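Local coordinates for enoyl-CoA hydratase, EchA3 (Mycobacterium marinum M, PDB 3R6H), which probably acts as a crotonase-fold lyase of the enoyl-CoA hydratase/isomerase family with a role in lipid metabolism, at residues G49-A54 against Y89-Y94; G117-A122 against L187-E192. All blocks are in the same frame, centred on the assembly; numbering follows the deposited sequence.

Contact 1 (G49-A54 against Y89-Y94)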
loop_
_atom_site.group_PDB
_atom_site.type_symbol
_atom_site.label_atom_id
_atom_site.label_comp_id
_atom_site.label_asym_id
_atom_site.label_seq_id
_atom_site.Cartn_x
_atom_site.Cartn_y
_atom_site.Cartn_z
ATOM N N GLY A 49 -26.491 -14.445 5.230
ATOM C CA GLY A 49 -26.217 -13.165 4.567
ATOM C C GLY A 49 -24.788 -12.659 4.795
ATOM O O GLY A 49 -24.273 -11.931 3.974
ATOM N N ALA A 50 -24.194 -13.054 5.914
ATOM C CA ALA A 50 -22.820 -12.701 6.305
ATOM C C ALA A 50 -22.364 -13.675 7.396
ATOM O O ALA A 50 -23.190 -14.311 8.060
ATOM C CB ALA A 50 -22.767 -11.226 6.790
ATOM N N LEU A 51 -21.054 -13.814 7.582
ATOM C CA LEU A 51 -20.500 -14.810 8.474
ATOM C C LEU A 51 -19.474 -14.142 9.397
ATOM O O LEU A 51 -18.578 -13.451 8.907
ATOM C CB LEU A 51 -19.799 -15.880 7.645
ATOM C CG LEU A 51 -19.182 -17.051 8.357
ATOM C CD1 LEU A 51 -20.253 -17.817 9.192
ATOM C CD2 LEU A 51 -18.474 -17.979 7.332
ATOM N N VAL A 52 -19.579 -14.418 10.687
ATOM C CA VAL A 52 -18.642 -13.961 11.700
ATOM C C VAL A 52 -17.766 -15.140 12.131
ATOM O O VAL A 52 -18.283 -16.257 12.414
ATOM C CB VAL A 52 -19.382 -13.390 12.914
ATOM C CG1 VAL A 52 -18.404 -13.066 14.068
ATOM C CG2 VAL A 52 -20.209 -12.153 12.524
ATOM N N ILE A 53 -16.455 -14.929 12.167
ATOM C CA ILE A 53 -15.520 -15.902 12.762
ATOM C C ILE A 53 -14.899 -15.270 13.994
ATOM O O ILE A 53 -14.293 -14.197 13.864
ATOM C CB ILE A 53 -14.345 -16.268 11.797
ATOM C CG1 ILE A 53 -14.835 -16.632 10.385
ATOM C CG2 ILE A 53 -13.450 -17.338 12.408
ATOM C CD1 ILE A 53 -15.715 -17.843 10.346
ATOM N N ALA A 54 -15.037 -15.922 15.161
ATOM C CA ALA A 54 -14.578 -15.402 16.442
ATOM C C ALA A 54 -13.643 -16.384 17.124
ATOM O O ALA A 54 -13.697 -17.583 16.850
ATOM C CB ALA A 54 -15.786 -15.083 17.398
ATOM N N TYR A 89 -8.142 -19.341 1.808
ATOM C CA TYR A 89 -8.676 -19.245 0.463
ATOM C C TYR A 89 -10.213 -19.283 0.494
ATOM O O TYR A 89 -10.873 -18.498 -0.176
ATOM C CB TYR A 89 -8.149 -20.408 -0.397
ATOM C CG TYR A 89 -8.549 -20.280 -1.859
ATOM C CD1 TYR A 89 -9.810 -20.671 -2.295
ATOM C CD2 TYR A 89 -7.677 -19.748 -2.786
ATOM C CE1 TYR A 89 -10.191 -20.507 -3.606
ATOM C CE2 TYR A 89 -8.042 -19.598 -4.091
ATOM C CZ TYR A 89 -9.291 -19.971 -4.509
ATOM O OH TYR A 89 -9.626 -19.802 -5.843
ATOM N N ARG A 90 -10.764 -20.195 1.285
ATOM C CA ARG A 90 -12.213 -20.372 1.401
ATOM C C ARG A 90 -12.885 -19.103 1.917
ATOM O O ARG A 90 -13.934 -18.700 1.399
ATOM C CB ARG A 90 -12.554 -21.564 2.318
ATOM C CG ARG A 90 -14.015 -21.907 2.302
ATOM C CD ARG A 90 -14.340 -23.180 3.043
ATOM N NE ARG A 90 -15.779 -23.455 2.994
ATOM C CZ ARG A 90 -16.381 -24.491 3.609
ATOM N NH1 ARG A 90 -15.696 -25.328 4.360
ATOM N NH2 ARG A 90 -17.691 -24.671 3.490
ATOM N N LEU A 91 -12.273 -18.462 2.914
ATOM C CA LEU A 91 -12.834 -17.237 3.502
ATOM C C LEU A 91 -12.601 -16.009 2.605
ATOM O O LEU A 91 -13.489 -15.166 2.463
ATOM C CB LEU A 91 -12.300 -17.018 4.920
ATOM C CG LEU A 91 -12.828 -18.097 5.878
ATOM C CD1 LEU A 91 -12.121 -17.942 7.180
ATOM C CD2 LEU A 91 -14.351 -18.035 6.037
ATOM N N LEU A 92 -11.435 -15.925 1.976
ATOM C CA LEU A 92 -11.152 -14.827 1.046
ATOM C C LEU A 92 -12.029 -14.818 -0.217
ATOM O O LEU A 92 -12.244 -13.763 -0.829
ATOM C CB LEU A 92 -9.670 -14.773 0.663
ATOM C CG LEU A 92 -8.748 -14.148 1.703
ATOM C CD1 LEU A 92 -7.278 -14.448 1.273
ATOM C CD2 LEU A 92 -8.973 -12.641 1.882
ATOM N N SER A 93 -12.505 -16.014 -0.593
ATOM C CA SER A 93 -13.389 -16.195 -1.745
ATOM C C SER A 93 -14.832 -16.481 -1.333
ATOM O O SER A 93 -15.638 -16.916 -2.146
ATOM C CB SER A 93 -12.871 -17.315 -2.646
ATOM O OG SER A 93 -12.884 -18.562 -1.991
ATOM N N TYR A 94 -15.166 -16.233 -0.075
ATOM C CA TYR A 94 -16.503 -16.521 0.402
ATOM C C TYR A 94 -17.452 -15.570 -0.327
ATOM O O TYR A 94 -17.139 -14.379 -0.503
ATOM C CB TYR A 94 -16.588 -16.372 1.950
ATOM C CG TYR A 94 -17.759 -17.117 2.545
ATOM C CD1 TYR A 94 -17.751 -18.520 2.597
ATOM C CD2 TYR A 94 -18.866 -16.441 3.034
ATOM C CE1 TYR A 94 -18.831 -19.219 3.117
ATOM C CE2 TYR A 94 -19.958 -17.128 3.560
ATOM C CZ TYR A 94 -19.932 -18.522 3.575
ATOM O OH TYR A 94 -21.017 -19.188 4.085
#

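Contact 2 (G117-A122 against L187-E192)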
loop_
_atom_site.group_PDB
_atom_site.type_symbol
_atom_site.label_atom_id
_atom_site.label_comp_id
_atom_site.label_asym_id
_atom_site.label_seq_id
_atom_site.Cartn_x
_atom_site.Cartn_y
_atom_site.Cartn_z
ATOM N N GLY A 117 -10.665 -12.395 6.234
ATOM C CA GLY A 117 -12.034 -11.868 6.202
ATOM C C GLY A 117 -12.132 -10.479 5.604
ATOM O O GLY A 117 -11.119 -9.757 5.444
ATOM N N ASP A 118 -13.364 -10.033 5.361
ATOM C CA ASP A 118 -13.589 -8.727 4.724
ATOM C C ASP A 118 -13.432 -7.533 5.672
ATOM O O ASP A 118 -13.016 -6.447 5.238
ATOM C CB ASP A 118 -14.973 -8.693 4.090
ATOM C CG ASP A 118 -15.113 -9.714 2.976
ATOM O OD1 ASP A 118 -14.555 -9.488 1.890
ATOM O OD2 ASP A 118 -15.717 -10.793 3.223
ATOM N N HIS A 119 -13.806 -7.746 6.931
ATOM C CA HIS A 119 -13.787 -6.694 7.940
ATOM C C HIS A 119 -13.284 -7.352 9.222
ATOM O O HIS A 119 -13.784 -8.421 9.634
ATOM C CB HIS A 119 -15.177 -6.079 8.165
ATOM C CG HIS A 119 -15.171 -4.911 9.103
ATOM N ND1 HIS A 119 -14.564 -3.720 8.785
ATOM C CD2 HIS A 119 -15.697 -4.744 10.344
ATOM C CE1 HIS A 119 -14.716 -2.863 9.783
ATOM N NE2 HIS A 119 -15.379 -3.467 10.756
ATOM N N ARG A 120 -12.295 -6.708 9.834
ATOM C CA ARG A 120 -11.584 -7.263 10.979
ATOM C C ARG A 120 -11.637 -6.328 12.176
ATOM O O ARG A 120 -11.132 -5.213 12.111
ATOM C CB ARG A 120 -10.149 -7.523 10.569
ATOM C CG ARG A 120 -9.970 -8.474 9.446
ATOM C CD ARG A 120 -8.629 -8.310 8.789
ATOM N NE ARG A 120 -8.486 -6.996 8.184
ATOM C CZ ARG A 120 -7.368 -6.573 7.599
ATOM N NH1 ARG A 120 -6.282 -7.361 7.587
ATOM N NH2 ARG A 120 -7.311 -5.371 7.061
ATOM N N VAL A 121 -12.263 -6.788 13.264
ATOM C CA VAL A 121 -12.489 -6.011 14.489
ATOM C C VAL A 121 -11.609 -6.587 15.616
ATOM O O VAL A 121 -11.640 -7.803 15.882
ATOM C CB VAL A 121 -13.960 -6.069 14.929
ATOM C CG1 VAL A 121 -14.179 -5.197 16.152
ATOM C CG2 VAL A 121 -14.915 -5.629 13.786
ATOM N N ALA A 122 -10.867 -5.715 16.286
ATOM C CA ALA A 122 -10.022 -6.072 17.430
ATOM C C ALA A 122 -10.041 -5.002 18.491
ATOM O O ALA A 122 -10.457 -3.869 18.258
ATOM C CB ALA A 122 -8.549 -6.334 16.991
ATOM N N LEU A 187 -17.009 -8.859 19.780
ATOM C CA LEU A 187 -17.927 -9.858 19.202
ATOM C C LEU A 187 -19.270 -9.210 18.816
ATOM O O LEU A 187 -19.734 -9.353 17.686
ATOM C CB LEU A 187 -18.150 -11.031 20.169
ATOM C CG LEU A 187 -19.077 -12.137 19.648
ATOM C CD1 LEU A 187 -18.532 -12.725 18.358
ATOM C CD2 LEU A 187 -19.323 -13.238 20.706
ATOM N N SER A 188 -19.874 -8.447 19.734
ATOM C CA SER A 188 -21.129 -7.784 19.414
ATOM C C SER A 188 -20.970 -6.808 18.243
ATOM O O SER A 188 -21.854 -6.760 17.371
ATOM C CB SER A 188 -21.775 -7.128 20.650
ATOM O OG SER A 188 -20.971 -6.138 21.218
ATOM N N ARG A 189 -19.845 -6.081 18.183
ATOM C CA ARG A 189 -19.624 -5.154 17.073
ATOM C C ARG A 189 -19.403 -5.930 15.751
ATOM O O ARG A 189 -19.936 -5.538 14.709
ATOM C CB ARG A 189 -18.486 -4.180 17.344
ATOM C CG ARG A 189 -18.122 -3.319 16.163
ATOM C CD ARG A 189 -19.194 -2.325 15.748
ATOM N NE ARG A 189 -18.775 -1.819 14.459
ATOM C CZ ARG A 189 -19.511 -1.684 13.367
ATOM N NH1 ARG A 189 -20.835 -1.842 13.378
ATOM N NH2 ARG A 189 -18.900 -1.261 12.256
ATOM N N ALA A 190 -18.675 -7.054 15.804
ATOM C CA ALA A 190 -18.493 -7.887 14.608
ATOM C C ALA A 190 -19.837 -8.392 14.071
ATOM O O ALA A 190 -20.091 -8.367 12.848
ATOM C CB ALA A 190 -17.532 -9.059 14.912
ATOM N N GLU A 191 -20.715 -8.805 14.983
ATOM C CA GLU A 191 -22.060 -9.268 14.599
ATOM C C GLU A 191 -22.902 -8.120 14.022
ATOM O O GLU A 191 -23.577 -8.304 13.003
ATOM C CB GLU A 191 -22.759 -9.942 15.808
ATOM C CG GLU A 191 -22.102 -11.227 16.200
ATOM C CD GLU A 191 -22.530 -11.793 17.560
ATOM O OE1 GLU A 191 -23.109 -11.047 18.360
ATOM O OE2 GLU A 191 -22.208 -12.956 17.836
ATOM N N GLU A 192 -22.824 -6.922 14.624
ATOM C CA GLU A 192 -23.498 -5.749 14.097
ATOM C C GLU A 192 -23.010 -5.427 12.693
ATOM O O GLU A 192 -23.797 -5.143 11.784
ATOM C CB GLU A 192 -23.276 -4.536 15.009
ATOM C CG GLU A 192 -24.136 -3.301 14.665
ATOM C CD GLU A 192 -23.782 -2.048 15.497
ATOM O OE1 GLU A 192 -22.578 -1.639 15.611
ATOM O OE2 GLU A 192 -24.738 -1.437 16.037
#

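Contact 1 (G49-A54 against Y89-Y94)
Leu51 CG lies anti to the backbone N (chi1 -178°), and Tyr94 takes a similar, slightly twisted setting (chi1 -159°). These torsions send the two side chains into the space between the strand and the helix end, where they cross at about a right angle. Leu51 CD2 sits over one face of the Tyr94 ring, 4.3 Å from the ring centroid and 20° off the normal. This is a CH-pi contact, offset toward the CZ and CE2 rim. The same methyl meets Leu91 CD2 at 4.3 Å. Two residues along the strand, Ile53 CG1 comes within 4.4 Å of Leu91 CD1.

Tyr94 follows the end of helix 75-92. At that end, Ser93 OG hydrogen-bonds to Tyr89 O at 2.7 Å. Ser93 N reaches this same oxygen from the opposite face of the carbonyl plane. Beyond the contact, Tyr94 OH hydrogen-bonds to Asp44 OD1 on helix 30-46, whose Ala43 also packs on Leu51. The joint is buried and apolar, and the contacts across it are van der Waals packing and one CH-pi contact. The polar tip of Tyr94 is satisfied by Asp44, outside the pair.

Contact 2 (G117-A122 against L187-E192)
Arg189 and Val121 join helix 186-198 to strand 119-122 in the crotonase fold, where the helix covers one face of the main sheet. Helix and strand axes run nearly antiparallel (160°) and come within 8.5 Å of each other. Arg189 CB leaves the helix toward the strand, with Val121 CG1 4.6 Å away. CG is the closest approach to the valine, 4.4 Å from Val121 CG1. The turn at chi2 (67°) then takes CD away from the valine and turns the guanidinium toward His119.

NE forms a salt bridge with Glu179 OE2. NH1 donates to Glu192 OE1, one turn along the same helix, at 2.8 Å. That bond is somewhat bent and meets the anti side of the carboxylate, 33° out of its plane. Glu196 is a second carboxylate partner of NH1. NH2 comes 4.4 Å from His119 NE2, at an oblique angle and too far for a hydrogen bond between the two.

His119 NE2 hydrogen-bonds instead to Glu179 OE1. Glu179 thus ties the arginine and the histidine together through its two oxygens, and probably offsets the arginine's charge. The other ring nitrogen, His119 ND1, hydrogen-bonds to Gln158 NE2 of the second subunit, so this end of the strand lies at a subunit interface. Beside the arginine, on the next residue of the helix, the packing is apolar: Val121 CG2 rests 4.3 Å from Ala190 CA and 4.5 Å from Ala190 CB.

Overall arrangement
Both contacts are buried and use parallel strands of the same six-strand sheet, with strand 98-102 between them. They lie on opposite faces of it. Contact 1 packs the face carrying Leu51 and Ile53 against the end of helix 75-92. Contact 2 uses the face covered by helix 186-198. That helix links the two places: Ala54 CB of strand 50-54 touches Leu187 CD1 at 3.7 Å. Contact 1 is the deeper and wholly apolar one, and no other subunit touches its segments. Contact 2 lies farther from the chain centre. It mixes apolar packing with carboxylate pairs around a partly exposed arginine, and its strand hydrogen-bonds to the second subunit.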